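Local coordinates for protein pyrrolysyl-tRNA synthetase (Desulfitobacterium hafniense, PDB 3DSQ) that probably charges its cognate tRNA with pyrrolysine in an ATP-dependent reaction, as a homodimeric class II aminoacyl-tRNA synthetase, at residues A102-T107 against F239-W244; T178-L184 against I246-V251. One frame throughout, in Å; residues are numbered along the deposited sequence.

Contact 1: A102-T107 against F239-W244; sequences ALAKMT and FLDEKW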
# COMPACT_ATOMS: atom_id res chain seq x y z
N ALA B 102 11.66 11.32 14.40
CA ALA B 102 11.62 9.87 14.34
C ALA B 102 12.79 9.41 13.50
O ALA B 102 13.55 8.53 13.89
CB ALA B 102 10.32 9.41 13.72
N LEU B 103 12.95 10.04 12.35
CA LEU B 103 14.02 9.70 11.42
C LEU B 103 15.39 9.86 12.08
O LEU B 103 16.27 9.01 11.93
CB LEU B 103 13.90 10.58 10.17
CG LEU B 103 14.50 10.09 8.85
CD1 LEU B 103 15.95 10.46 8.77
CD2 LEU B 103 14.30 8.58 8.71
N ALA B 104 15.57 10.95 12.82
CA ALA B 104 16.84 11.22 13.50
C ALA B 104 17.23 10.09 14.46
O ALA B 104 18.39 9.69 14.52
CB ALA B 104 16.76 12.55 14.26
N LYS B 105 16.25 9.56 15.19
CA LYS B 105 16.49 8.48 16.14
C LYS B 105 16.97 7.19 15.49
O LYS B 105 17.28 6.22 16.17
CB LYS B 105 15.21 8.17 16.92
CG LYS B 105 14.60 9.35 17.65
CD LYS B 105 13.34 8.89 18.38
CE LYS B 105 12.62 10.04 19.05
NZ LYS B 105 11.35 9.56 19.67
N MET B 106 17.01 7.18 14.16
CA MET B 106 17.43 5.99 13.42
C MET B 106 18.91 5.95 13.09
O MET B 106 19.39 4.98 12.51
CB MET B 106 16.61 5.87 12.14
CG MET B 106 15.18 5.42 12.37
SD MET B 106 15.13 3.80 13.17
CE MET B 106 13.88 3.99 14.26
N THR B 107 19.64 7.01 13.46
CA THR B 107 21.08 7.07 13.20
C THR B 107 21.86 7.54 14.42
O THR B 107 21.70 7.00 15.52
CB THR B 107 21.39 8.03 12.06
OG1 THR B 107 20.93 9.35 12.41
CG2 THR B 107 20.71 7.57 10.80
N PHE B 239 22.21 -0.57 19.49
CA PHE B 239 22.68 0.77 19.83
C PHE B 239 21.56 1.80 19.87
O PHE B 239 21.58 2.71 20.70
CB PHE B 239 23.75 1.19 18.83
CG PHE B 239 24.15 2.64 18.93
CD1 PHE B 239 24.48 3.21 20.15
CD2 PHE B 239 24.22 3.43 17.78
CE1 PHE B 239 24.89 4.55 20.24
CE2 PHE B 239 24.63 4.77 17.85
CZ PHE B 239 24.97 5.32 19.08
N LEU B 240 20.59 1.67 18.97
CA LEU B 240 19.47 2.60 18.90
C LEU B 240 18.40 2.38 19.98
O LEU B 240 17.63 3.28 20.27
CB LEU B 240 18.81 2.54 17.52
CG LEU B 240 19.66 2.85 16.29
CD1 LEU B 240 18.84 2.56 15.04
CD2 LEU B 240 20.13 4.30 16.32
N ASP B 241 18.36 1.18 20.55
CA ASP B 241 17.36 0.86 21.57
C ASP B 241 17.18 1.94 22.65
O ASP B 241 16.09 2.09 23.22
CB ASP B 241 17.69 -0.47 22.24
CG ASP B 241 17.39 -1.67 21.36
OD1 ASP B 241 17.04 -1.47 20.17
OD2 ASP B 241 17.50 -2.81 21.85
N GLU B 242 18.26 2.67 22.93
CA GLU B 242 18.26 3.73 23.94
C GLU B 242 17.32 4.89 23.60
O GLU B 242 16.58 5.36 24.46
CB GLU B 242 19.69 4.26 24.12
CG GLU B 242 19.82 5.58 24.89
CD GLU B 242 19.46 5.47 26.36
OE1 GLU B 242 20.09 4.66 27.07
OE2 GLU B 242 18.56 6.20 26.82
N LYS B 243 17.36 5.35 22.36
CA LYS B 243 16.52 6.47 21.94
C LYS B 243 15.03 6.13 21.81
O LYS B 243 14.19 7.02 21.89
CB LYS B 243 17.04 7.04 20.62
CG LYS B 243 18.44 7.64 20.75
CD LYS B 243 18.94 8.20 19.43
CE LYS B 243 20.34 8.78 19.57
NZ LYS B 243 20.81 9.39 18.29
N TRP B 244 14.71 4.86 21.62
CA TRP B 244 13.32 4.45 21.49
C TRP B 244 12.75 3.85 22.76
O TRP B 244 11.63 3.32 22.76
CB TRP B 244 13.17 3.45 20.33
CG TRP B 244 13.44 4.06 18.99
CD1 TRP B 244 14.61 4.02 18.29
CD2 TRP B 244 12.54 4.87 18.22
NE1 TRP B 244 14.50 4.76 17.14
CE2 TRP B 244 13.24 5.30 17.07
CE3 TRP B 244 11.21 5.28 18.40
CZ2 TRP B 244 12.66 6.12 16.10
CZ3 TRP B 244 10.63 6.09 17.43
CH2 TRP B 244 11.35 6.50 16.30
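Phe239 and Thr107 touch only lightly, the CE2 atom of Phe239 lying 4.4 Å from the carbonyl O of Thr107. Leu240, next along, makes the first real packing. Its two methyls divide the turn between them: CD2 sits 3.2 Å from Thr107 O and also meets Lys105 O, whereas CD1 lies against Met106 O and Met106 SD. Ala104 to Thr107 form a type I beta turn, and the Leu240 methyls thus pack against the carbonyl oxygens of its last three residues. Lys243, extended beyond CG, runs alongside the backbone of Lys105, its CD 4.1 Å from Lys105 CA, and brings NZ into the neighbourhood of Thr107 O without a bond.

Trp244 carries the rest and illustrates how one indole can use a face, its N-H and its edge. The aliphatic chain of Lys105 lies over one face, with CD 3.7 Å from the centroid of the six-membered ring and 12° off its normal, a CH-pi contact; being extended, the chain also carries NZ to 4.6 Å from that centroid, a cation-pi contact. Trp244 NE1 donates to Lys105 O at 3.3 Å, a bent bond (139° at the hydrogen) reaching the oxygen from above the carbonyl plane. Met106 approaches from the opposite side of the indole; its chain, bent at chi2 and chi3, sets SD 5.0 Å from the centroid of the five-membered ring in an oblique Met-aromatic contact. Ala102 O stands at the indole edge.

In the fold, the loop between strands 228-236 and 250-256 meets helix 100-104 and the turn that follows, and helix 132-142 backs both: its Tyr136 stacks on Trp244 and touches Met106 and Leu240.

Contact 2: T178-L184 against I246-V251; sequences TELGTPL and IFDPWV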
# COMPACT_ATOMS: atom_id res chain seq x y z
N THR B 178 8.97 -8.76 13.10
CA THR B 178 9.77 -8.65 14.31
C THR B 178 9.17 -9.39 15.48
O THR B 178 8.00 -9.73 15.48
CB THR B 178 9.87 -7.19 14.76
OG1 THR B 178 8.57 -6.77 15.20
CG2 THR B 178 10.30 -6.29 13.60
N GLU B 179 10.01 -9.62 16.48
CA GLU B 179 9.60 -10.25 17.71
C GLU B 179 10.33 -9.50 18.80
O GLU B 179 11.55 -9.36 18.75
CB GLU B 179 9.98 -11.74 17.76
CG GLU B 179 9.49 -12.42 19.04
CD GLU B 179 9.78 -13.91 19.08
OE1 GLU B 179 10.96 -14.29 19.23
OE2 GLU B 179 8.82 -14.71 18.96
N LEU B 180 9.57 -8.98 19.75
CA LEU B 180 10.12 -8.24 20.88
C LEU B 180 10.03 -9.15 22.09
O LEU B 180 8.95 -9.61 22.45
CB LEU B 180 9.30 -6.98 21.13
CG LEU B 180 9.62 -6.19 22.41
CD1 LEU B 180 10.95 -5.45 22.26
CD2 LEU B 180 8.49 -5.20 22.66
N GLY B 181 11.17 -9.39 22.73
CA GLY B 181 11.19 -10.25 23.90
C GLY B 181 11.79 -11.61 23.60
O GLY B 181 11.61 -12.56 24.36
N THR B 182 12.52 -11.70 22.50
CA THR B 182 13.16 -12.94 22.10
C THR B 182 14.26 -13.29 23.11
O THR B 182 15.03 -12.42 23.51
CB THR B 182 13.81 -12.82 20.71
OG1 THR B 182 12.85 -12.32 19.77
CG2 THR B 182 14.33 -14.16 20.23
N PRO B 183 14.34 -14.56 23.55
CA PRO B 183 15.38 -14.95 24.51
C PRO B 183 16.72 -14.78 23.80
O PRO B 183 16.89 -15.28 22.69
CB PRO B 183 15.07 -16.43 24.77
CG PRO B 183 13.61 -16.56 24.44
CD PRO B 183 13.46 -15.70 23.22
N LEU B 184 17.66 -14.06 24.41
CA LEU B 184 18.97 -13.83 23.79
C LEU B 184 19.53 -15.04 23.05
O LEU B 184 19.88 -14.95 21.87
CB LEU B 184 19.99 -13.39 24.84
CG LEU B 184 19.88 -11.99 25.45
CD1 LEU B 184 20.96 -11.82 26.51
CD2 LEU B 184 20.04 -10.94 24.36
N ILE B 246 13.68 1.15 24.43
CA ILE B 246 13.51 -0.30 24.33
C ILE B 246 14.62 -0.96 25.15
O ILE B 246 15.77 -0.53 25.10
CB ILE B 246 13.62 -0.77 22.86
CG1 ILE B 246 12.56 -0.08 22.00
CG2 ILE B 246 13.46 -2.28 22.80
CD1 ILE B 246 11.12 -0.37 22.41
N PHE B 247 14.28 -1.99 25.91
CA PHE B 247 15.28 -2.69 26.70
C PHE B 247 15.09 -4.20 26.80
O PHE B 247 15.54 -4.83 27.75
CB PHE B 247 15.41 -2.07 28.09
CG PHE B 247 16.35 -0.90 28.14
CD1 PHE B 247 17.61 -0.98 27.54
CD2 PHE B 247 16.00 0.29 28.78
CE1 PHE B 247 18.51 0.09 27.59
CE2 PHE B 247 16.89 1.37 28.83
CZ PHE B 247 18.15 1.27 28.23
N ASP B 248 14.40 -4.76 25.81
CA ASP B 248 14.18 -6.19 25.75
C ASP B 248 14.89 -6.67 24.49
O ASP B 248 15.06 -5.91 23.53
CB ASP B 248 12.69 -6.52 25.64
CG ASP B 248 11.92 -6.13 26.89
OD1 ASP B 248 12.34 -6.53 27.99
OD2 ASP B 248 10.89 -5.45 26.77
N PRO B 249 15.36 -7.93 24.49
CA PRO B 249 16.03 -8.45 23.30
C PRO B 249 14.99 -8.52 22.20
O PRO B 249 13.79 -8.59 22.49
CB PRO B 249 16.48 -9.84 23.75
CG PRO B 249 16.68 -9.68 25.21
CD PRO B 249 15.48 -8.87 25.62
N TRP B 250 15.42 -8.51 20.95
CA TRP B 250 14.47 -8.59 19.84
C TRP B 250 15.15 -8.97 18.54
O TRP B 250 16.37 -8.94 18.43
CB TRP B 250 13.75 -7.25 19.62
CG TRP B 250 14.68 -6.08 19.34
CD1 TRP B 250 15.13 -5.16 20.23
CD2 TRP B 250 15.27 -5.74 18.08
NE1 TRP B 250 15.97 -4.26 19.61
CE2 TRP B 250 16.07 -4.60 18.29
CE3 TRP B 250 15.20 -6.30 16.79
CZ2 TRP B 250 16.80 -3.99 17.25
CZ3 TRP B 250 15.93 -5.69 15.76
CH2 TRP B 250 16.72 -4.54 16.01
N VAL B 251 14.34 -9.34 17.55
CA VAL B 251 14.85 -9.69 16.24
C VAL B 251 13.91 -9.10 15.22
O VAL B 251 12.71 -8.99 15.47
CB VAL B 251 14.95 -11.22 16.02
CG1 VAL B 251 16.00 -11.81 16.96
CG2 VAL B 251 13.59 -11.87 16.22
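Thr182 turns its OG1 opposite its own carbonyl carbon (chi1 -53°), placing the hydroxyl 3.7 Å from Val251 CG2, while Glu179, with CG anti to its N (chi1 -178°) and the chain extended, brings OE1 up to the same hydroxyl. Thr182 OG1 donates to Glu179 OE1 at 2.8 Å, on the anti lone pair. Strand 171-180, which carries Glu179, pairs antiparallel with strand 250-256. Glu179 and Val251 form a hydrogen-bonded pair with N-H...O bonds of 3.0 Å from Glu179 N to Val251 O and back from Val251 N to Glu179 O; Leu180 and Trp250 form the non-hydrogen-bonded pair. Past them, Pro249 O accepts Gly181 N at 2.7 Å, and more weakly Thr182 N. Pro249 also packs its ring on Leu184, CG to CD2 3.7 Å. On the face that carries Leu180 and Trp250, away from Glu179 and Val251, Leu180 CD1 meets Ile246 CG2 and Asp248 CB. A valine at Thr182 would probably leave Glu179 OE1 without its hydroxyl donor. Arg151 and Arg190 also form salt bridges to that carboxylate, one at each oxygen, which is consistent with a buried glutamate that stays ionised.

Overall arrangement
Contacts 1 and 2 lie about 16 Å apart, centre to centre, on the same side of the chain's centre, and their segments alternate along the sequence: 102-107, 178-184, 239-244, 246-251. Contact 2 belongs to the mixed sheet of the class II core, where strand 250-256 runs between 171-180 and 228-236; segment 239-244 of contact 1 lies in the connection leading into that strand. Asp241 joins them, its O probably accepting Ile246 N and its OD1 Trp250 NE1. Helix 132-142 is shared, Tyr136 touching side chains of both contacts. One short piece of chain thus ties a peripheral helix and its following turn to the central sheet of the synthetase fold.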